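Local coordinates for protein glucose-6-phosphate dehydrogenase (Trypanosoma cruzi, PDB 5AQ1) that catalyses the NADP-dependent oxidation of glucose 6-phosphate to 6-phosphogluconolactone, the entry step of the pentose phosphate pathway, at residues Leu280-Glu284 and Asp354-Gly358; Ile108-Thr112 and Arg123-Arg127. All coordinates share one frame; numbering follows the deposited sequence.

Interaction 1: Leu280-Glu284 and Asp354-Gly358; sequences LLTME and DRWHG
Trp356 and Thr282 meet at about a right angle, the indole presenting one face and its N-H edge to the last turn of helix 264-282. Thr282 CG2 sits over that face, 4.2 Å from the centroid of the Trp356 five-membered ring, a CH-pi contact. In the ring plane, Trp356 NE1 donates to Thr282 O (3.0 Å), reaching a lone pair of the carbonyl at an N-H...O angle of 166°; with Arg355 CG over the opposite face, this would restrict rotation of the indole. Thr282 OG1 turns back instead to Leu278 O. With CG anti to the backbone N (chi1 -178°), the Arg355 chain runs straight and then bends at chi3, bringing its guanidinium side-on to Glu284. Arg355 NE reaches Glu284 OE2 and Arg355 NH2 reaches Glu284 OE1, each at 2.9 Å, in the guanidinium plane but above the carboxylate plane, since the two planes lie 46° apart. Arg355 NH1 is held by Trp235 O, and a water donates to Glu284 OE2. The arrangement is a bidentate salt bridge beside a carbonyl that accepts the indole N-H, joining the C-terminal end of helix 264-282 to the loop between strands 344-349 and 361-366 of the large mixed sheet.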
ATOM      1  N   LEU B 280      -5.867  13.222 -17.615  1.00 32.49           N
ATOM      2  CA  LEU B 280      -4.564  13.475 -17.004  1.00 32.25           C
ATOM      3  C   LEU B 280      -4.528  13.053 -15.533  1.00 31.75           C
ATOM      4  O   LEU B 280      -3.506  12.559 -15.055  1.00 33.27           O
ATOM      5  CB  LEU B 280      -4.190  14.951 -17.134  1.00 32.26           C
ATOM      6  CG  LEU B 280      -3.923  15.433 -18.561  1.00 32.08           C
ATOM      7  CD1 LEU B 280      -3.900  16.951 -18.618  1.00 32.45           C
ATOM      8  CD2 LEU B 280      -2.619  14.862 -19.097  1.00 32.71           C
ATOM      9  N   LEU B 281      -5.641  13.243 -14.827  1.00 30.15           N
ATOM     10  CA  LEU B 281      -5.734  12.883 -13.412  1.00 29.93           C
ATOM     11  C   LEU B 281      -5.856  11.375 -13.161  1.00 29.84           C
ATOM     12  O   LEU B 281      -5.565  10.920 -12.060  1.00 30.31           O
ATOM     13  CB  LEU B 281      -6.934  13.580 -12.765  1.00 30.02           C
ATOM     14  CG  LEU B 281      -6.883  15.104 -12.666  1.00 30.39           C
ATOM     15  CD1 LEU B 281      -8.261  15.653 -12.337  1.00 30.51           C
ATOM     16  CD2 LEU B 281      -5.861  15.557 -11.634  1.00 30.67           C
ATOM     17  N   THR B 282      -6.301  10.617 -14.164  1.00 28.81           N
ATOM     18  CA  THR B 282      -6.630   9.201 -13.985  1.00 29.00           C
ATOM     19  C   THR B 282      -5.723   8.211 -14.729  1.00 30.05           C
ATOM     20  O   THR B 282      -5.662   7.039 -14.354  1.00 30.23           O
ATOM     21  CB  THR B 282      -8.084   8.917 -14.410  1.00 28.70           C
ATOM     22  OG1 THR B 282      -8.275   9.328 -15.768  1.00 28.45           O
ATOM     23  CG2 THR B 282      -9.058   9.664 -13.508  1.00 28.76           C
ATOM     24  N   MET B 283      -5.048   8.664 -15.783  1.00 30.85           N
ATOM     25  CA  MET B 283      -4.181   7.796 -16.581  1.00 31.56           C
ATOM     26  C   MET B 283      -3.129   7.097 -15.729  1.00 31.48           C
ATOM     27  O   MET B 283      -2.771   7.572 -14.652  1.00 30.98           O
ATOM     28  CB  MET B 283      -3.479   8.596 -17.692  1.00 32.57           C
ATOM     29  CG  MET B 283      -2.528   9.679 -17.192  1.00 34.14           C
ATOM     30  SD  MET B 283      -1.781  10.676 -18.503  1.00 35.15           S
ATOM     31  CE  MET B 283      -0.175   9.905 -18.637  1.00 37.02           C
ATOM     32  N   GLU B 284      -2.641   5.963 -16.223  1.00 31.73           N
ATOM     33  CA  GLU B 284      -1.500   5.296 -15.609  1.00 32.88           C
ATOM     34  C   GLU B 284      -0.214   6.050 -15.933  1.00 33.08           C
ATOM     35  O   GLU B 284      -0.187   6.909 -16.818  1.00 33.53           O
ATOM     36  CB  GLU B 284      -1.386   3.850 -16.101  1.00 33.71           C
ATOM     37  CG  GLU B 284      -2.526   2.948 -15.653  1.00 34.07           C
ATOM     38  CD  GLU B 284      -2.548   2.736 -14.153  1.00 34.19           C
ATOM     39  OE1 GLU B 284      -1.459   2.543 -13.564  1.00 35.77           O
ATOM     40  OE2 GLU B 284      -3.649   2.769 -13.563  1.00 32.16           O
ATOM     41  N   ASP B 354      -8.670  -0.943 -11.541  1.00 33.32           N
ATOM     42  CA  ASP B 354      -8.241  -1.276 -10.189  1.00 32.66           C
ATOM     43  C   ASP B 354      -7.705  -0.079  -9.409  1.00 31.78           C
ATOM     44  O   ASP B 354      -7.789  -0.053  -8.185  1.00 31.54           O
ATOM     45  CB  ASP B 354      -7.226  -2.407 -10.247  1.00 33.03           C
ATOM     46  CG  ASP B 354      -7.826  -3.678 -10.813  1.00 34.36           C
ATOM     47  OD1 ASP B 354      -8.709  -4.269 -10.146  1.00 35.85           O
ATOM     48  OD2 ASP B 354      -7.435  -4.082 -11.925  1.00 33.84           O
ATOM     49  N   ARG B 355      -7.174   0.914 -10.109  1.00 31.33           N
ATOM     50  CA  ARG B 355      -6.738   2.141  -9.458  1.00 31.46           C
ATOM     51  C   ARG B 355      -7.923   2.943  -8.917  1.00 31.70           C
ATOM     52  O   ARG B 355      -7.817   3.559  -7.853  1.00 32.82           O
ATOM     53  CB  ARG B 355      -5.931   3.004 -10.429  1.00 31.35           C
ATOM     54  CG  ARG B 355      -5.392   4.298  -9.833  1.00 31.50           C
ATOM     55  CD  ARG B 355      -4.642   5.104 -10.874  1.00 31.78           C
ATOM     56  NE  ARG B 355      -3.385   4.463 -11.248  1.00 33.06           N
ATOM     57  CZ  ARG B 355      -2.223   4.637 -10.621  1.00 34.62           C
ATOM     58  NH1 ARG B 355      -2.123   5.440  -9.562  1.00 35.71           N
ATOM     59  NH2 ARG B 355      -1.146   3.995 -11.056  1.00 34.68           N
ATOM     60  N   TRP B 356      -9.041   2.927  -9.642  1.00 32.07           N
ATOM     61  CA  TRP B 356     -10.133   3.881  -9.411  1.00 32.12           C
ATOM     62  C   TRP B 356     -11.477   3.285  -9.000  1.00 32.23           C
ATOM     63  O   TRP B 356     -12.441   4.029  -8.806  1.00 30.41           O
ATOM     64  CB  TRP B 356     -10.336   4.730 -10.672  1.00 31.82           C
ATOM     65  CG  TRP B 356      -9.177   5.603 -10.967  1.00 31.20           C
ATOM     66  CD1 TRP B 356      -8.381   5.566 -12.074  1.00 31.30           C
ATOM     67  CD2 TRP B 356      -8.657   6.645 -10.132  1.00 31.14           C
ATOM     68  NE1 TRP B 356      -7.402   6.530 -11.986  1.00 30.91           N
ATOM     69  CE2 TRP B 356      -7.549   7.205 -10.803  1.00 30.55           C
ATOM     70  CE3 TRP B 356      -9.025   7.163  -8.883  1.00 31.18           C
ATOM     71  CZ2 TRP B 356      -6.806   8.254 -10.268  1.00 29.95           C
ATOM     72  CZ3 TRP B 356      -8.287   8.207  -8.352  1.00 30.91           C
ATOM     73  CH2 TRP B 356      -7.190   8.742  -9.045  1.00 30.84           C
ATOM     74  N   HIS B 357     -11.549   1.967  -8.842  1.00 34.90           N
ATOM     75  CA  HIS B 357     -12.818   1.330  -8.497  1.00 36.90           C
ATOM     76  C   HIS B 357     -13.399   1.922  -7.214  1.00 37.04           C
ATOM     77  O   HIS B 357     -12.709   2.019  -6.195  1.00 37.69           O
ATOM     78  CB  HIS B 357     -12.659  -0.182  -8.340  1.00 38.61           C
ATOM     79  CG  HIS B 357     -13.934  -0.892  -7.989  1.00 40.86           C
ATOM     80  ND1 HIS B 357     -15.017  -0.949  -8.844  1.00 41.68           N
ATOM     81  CD2 HIS B 357     -14.297  -1.573  -6.877  1.00 40.47           C
ATOM     82  CE1 HIS B 357     -15.991  -1.635  -8.273  1.00 41.58           C
ATOM     83  NE2 HIS B 357     -15.580  -2.024  -7.078  1.00 41.63           N
ATOM     84  N   GLY B 358     -14.662   2.332  -7.284  1.00 36.66           N
ATOM     85  CA  GLY B 358     -15.376   2.860  -6.132  1.00 37.29           C
ATOM     86  C   GLY B 358     -15.145   4.333  -5.835  1.00 38.28           C
ATOM     87  O   GLY B 358     -15.727   4.862  -4.888  1.00 40.58           O
TER
HETATM   88  O   HOH W   1      -5.668   0.483 -13.062  1.00 30.04           O

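Interaction 2: Ile108-Thr112 and Arg123-Arg127; sequences ISYMT and RLNER
The Arg123 guanidinium has Met111 CE over one face, 3.9 Å above its plane, and Thr112 O in plane at its edge. The grip on that oxygen is end-on: Arg123 NH1 lies 3.0 Å and Arg123 NH2 2.9 Å from Thr112 O. Their N-H...O angles are only 143° and 150°, as expected when two N-H groups converge on one acceptor. A bend at chi3 curls the Arg123 chain back to the strand. Met111 is extended beyond CG, and its methyl end reaches the helix backbone, Met111 CE standing 3.4 Å from Leu124 N. The Leu124 side chain crosses it at about a right angle, with Met111 SD 4.1 Å from Leu124 CD1. Arg127 slides past Met111 in the opposite direction, setting Arg127 CB 4.1 Å from Met111 SD, while its guanidinium meets Met111 CG obliquely. Strand and helix run nearly antiparallel (159°), packing the crossover helix of a beta-alpha-beta unit on an edge strand of the Rossmann-type NAD-binding domain; both Met111 and Leu124 also touch Leu69 of strand 67-72. Chemically, an apolar methionine core is flanked by two arginines; Arg123 spans the strand carbonyl and Asp120, whose carboxylate would be expected to offset its charge.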
ATOM      1  N   ILE B 108       3.483  40.560 -40.474  1.00 41.85           N
ATOM      2  CA  ILE B 108       2.117  40.151 -40.795  1.00 41.16           C
ATOM      3  C   ILE B 108       1.676  40.682 -42.154  1.00 41.34           C
ATOM      4  O   ILE B 108       1.797  41.871 -42.422  1.00 41.90           O
ATOM      5  CB  ILE B 108       1.112  40.630 -39.725  1.00 41.05           C
ATOM      6  CG1 ILE B 108       1.484  40.044 -38.360  1.00 40.40           C
ATOM      7  CG2 ILE B 108      -0.309  40.217 -40.103  1.00 40.84           C
ATOM      8  CD1 ILE B 108       0.595  40.493 -37.216  1.00 40.73           C
ATOM      9  N   SER B 109       1.155  39.789 -42.994  1.00 41.24           N
ATOM     10  CA  SER B 109       0.493  40.166 -44.245  1.00 42.38           C
ATOM     11  C   SER B 109      -0.959  39.706 -44.213  1.00 43.04           C
ATOM     12  O   SER B 109      -1.326  38.839 -43.414  1.00 42.79           O
ATOM     13  CB  SER B 109       1.187  39.520 -45.440  1.00 42.18           C
ATOM     14  OG  SER B 109       2.543  39.904 -45.510  1.00 42.77           O
ATOM     15  N   TYR B 110      -1.784  40.301 -45.074  1.00 43.86           N
ATOM     16  CA  TYR B 110      -3.170  39.868 -45.243  1.00 43.93           C
ATOM     17  C   TYR B 110      -3.456  39.592 -46.711  1.00 44.33           C
ATOM     18  O   TYR B 110      -2.804  40.139 -47.602  1.00 44.96           O
ATOM     19  CB  TYR B 110      -4.166  40.901 -44.694  1.00 44.73           C
ATOM     20  CG  TYR B 110      -5.606  40.429 -44.764  1.00 44.19           C
ATOM     21  CD1 TYR B 110      -6.130  39.584 -43.796  1.00 43.26           C
ATOM     22  CD2 TYR B 110      -6.429  40.796 -45.824  1.00 45.30           C
ATOM     23  CE1 TYR B 110      -7.439  39.133 -43.872  1.00 43.45           C
ATOM     24  CE2 TYR B 110      -7.735  40.348 -45.912  1.00 45.04           C
ATOM     25  CZ  TYR B 110      -8.236  39.519 -44.933  1.00 44.06           C
ATOM     26  OH  TYR B 110      -9.535  39.078 -45.021  1.00 44.41           O
ATOM     27  N   MET B 111      -4.439  38.730 -46.946  1.00 44.62           N
ATOM     28  CA  MET B 111      -4.783  38.275 -48.279  1.00 45.30           C
ATOM     29  C   MET B 111      -6.249  37.856 -48.308  1.00 45.50           C
ATOM     30  O   MET B 111      -6.743  37.251 -47.359  1.00 45.91           O
ATOM     31  CB  MET B 111      -3.877  37.100 -48.623  1.00 45.20           C
ATOM     32  CG  MET B 111      -4.254  36.334 -49.868  1.00 45.93           C
ATOM     33  SD  MET B 111      -3.271  34.834 -50.006  1.00 44.50           S
ATOM     34  CE  MET B 111      -3.632  34.459 -51.719  1.00 46.24           C
ATOM     35  N   THR B 112      -6.936  38.177 -49.399  1.00 46.70           N
ATOM     36  CA  THR B 112      -8.357  37.864 -49.547  1.00 47.71           C
ATOM     37  C   THR B 112      -8.551  36.616 -50.409  1.00 48.92           C
ATOM     38  O   THR B 112      -7.828  36.402 -51.384  1.00 49.78           O
ATOM     39  CB  THR B 112      -9.125  39.052 -50.162  1.00 48.83           C
ATOM     40  OG1 THR B 112      -9.005  40.196 -49.305  1.00 49.12           O
ATOM     41  CG2 THR B 112     -10.604  38.720 -50.345  1.00 48.62           C
ATOM     42  N   ARG B 123      -3.618  30.571 -55.339  1.00 45.42           N
ATOM     43  CA  ARG B 123      -3.120  31.910 -55.008  1.00 45.17           C
ATOM     44  C   ARG B 123      -2.418  31.913 -53.654  1.00 44.12           C
ATOM     45  O   ARG B 123      -1.349  32.513 -53.507  1.00 43.72           O
ATOM     46  CB  ARG B 123      -4.257  32.939 -55.003  1.00 45.62           C
ATOM     47  CG  ARG B 123      -4.729  33.355 -56.385  1.00 46.85           C
ATOM     48  CD  ARG B 123      -5.997  34.200 -56.340  1.00 47.33           C
ATOM     49  NE  ARG B 123      -5.843  35.405 -55.521  1.00 47.52           N
ATOM     50  CZ  ARG B 123      -6.450  35.640 -54.353  1.00 48.27           C
ATOM     51  NH1 ARG B 123      -7.294  34.760 -53.813  1.00 49.12           N
ATOM     52  NH2 ARG B 123      -6.216  36.780 -53.714  1.00 47.85           N
ATOM     53  N   LEU B 124      -3.030  31.251 -52.672  1.00 43.63           N
ATOM     54  CA  LEU B 124      -2.453  31.124 -51.328  1.00 43.45           C
ATOM     55  C   LEU B 124      -1.078  30.464 -51.378  1.00 43.58           C
ATOM     56  O   LEU B 124      -0.121  30.957 -50.779  1.00 43.28           O
ATOM     57  CB  LEU B 124      -3.387  30.317 -50.418  1.00 43.03           C
ATOM     58  CG  LEU B 124      -2.914  29.992 -48.991  1.00 42.58           C
ATOM     59  CD1 LEU B 124      -2.550  31.250 -48.216  1.00 42.55           C
ATOM     60  CD2 LEU B 124      -3.977  29.200 -48.245  1.00 42.00           C
ATOM     61  N   ASN B 125      -0.993  29.350 -52.101  1.00 42.83           N
ATOM     62  CA  ASN B 125       0.267  28.636 -52.286  1.00 42.77           C
ATOM     63  C   ASN B 125       1.363  29.538 -52.855  1.00 42.80           C
ATOM     64  O   ASN B 125       2.504  29.516 -52.391  1.00 41.91           O
ATOM     65  CB  ASN B 125       0.047  27.437 -53.208  1.00 43.48           C
ATOM     66  CG  ASN B 125       1.286  26.575 -53.355  1.00 43.09           C
ATOM     67  OD1 ASN B 125       1.698  25.903 -52.416  1.00 42.61           O
ATOM     68  ND2 ASN B 125       1.880  26.583 -54.541  1.00 44.21           N
ATOM     69  N   GLU B 126       1.001  30.328 -53.860  1.00 43.63           N
ATOM     70  CA  GLU B 126       1.949  31.214 -54.545  1.00 44.79           C
ATOM     71  C   GLU B 126       2.445  32.333 -53.645  1.00 44.41           C
ATOM     72  O   GLU B 126       3.611  32.725 -53.715  1.00 43.62           O
ATOM     73  CB  GLU B 126       1.303  31.815 -55.793  1.00 46.16           C
ATOM     74  CG  GLU B 126       1.082  30.796 -56.894  1.00 47.47           C
ATOM     75  CD  GLU B 126       0.122  31.273 -57.962  1.00 49.30           C
ATOM     76  OE1 GLU B 126      -0.040  32.499 -58.154  1.00 48.63           O
ATOM     77  OE2 GLU B 126      -0.487  30.397 -58.609  1.00 50.96           O
ATOM     78  N   ARG B 127       1.546  32.860 -52.822  1.00 44.54           N
ATOM     79  CA  ARG B 127       1.899  33.888 -51.861  1.00 45.25           C
ATOM     80  C   ARG B 127       2.878  33.327 -50.831  1.00 43.65           C
ATOM     81  O   ARG B 127       3.833  34.002 -50.439  1.00 42.31           O
ATOM     82  CB  ARG B 127       0.642  34.411 -51.177  1.00 46.70           C
ATOM     83  CG  ARG B 127       0.886  35.529 -50.181  1.00 48.92           C
ATOM     84  CD  ARG B 127       1.540  36.747 -50.824  1.00 51.35           C
ATOM     85  NE  ARG B 127       1.120  37.971 -50.148  1.00 53.84           N
ATOM     86  CZ  ARG B 127      -0.019  38.622 -50.392  1.00 56.14           C
ATOM     87  NH1 ARG B 127      -0.873  38.187 -51.320  1.00 56.93           N
ATOM     88  NH2 ARG B 127      -0.308  39.722 -49.705  1.00 57.03           N
TER

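Overall arrangement
Interaction 2 comes first along the chain and closes before interaction 1 opens; their centres are 48 Å apart, their nearest atoms about 30 Å, on opposite sides of the chain's centre. They share no helix, strand or sheet. In the NAD-binding domain, 108-112 is an outermost strand of the six-stranded parallel sheet within this chain, and 123-127 lies on helix 118-134, packed against it; the side chain of Tyr110 is about 5 Å from bound NADPH. Segments 280-284 and 354-358 belong to the C-terminal domain, where Asp354 bonds to Ile384 and Arg385 of a second subunit and pairs with Arg229 and Lys285 of a third. One contact thus lies in the cofactor-binding domain, the other next to subunit interfaces.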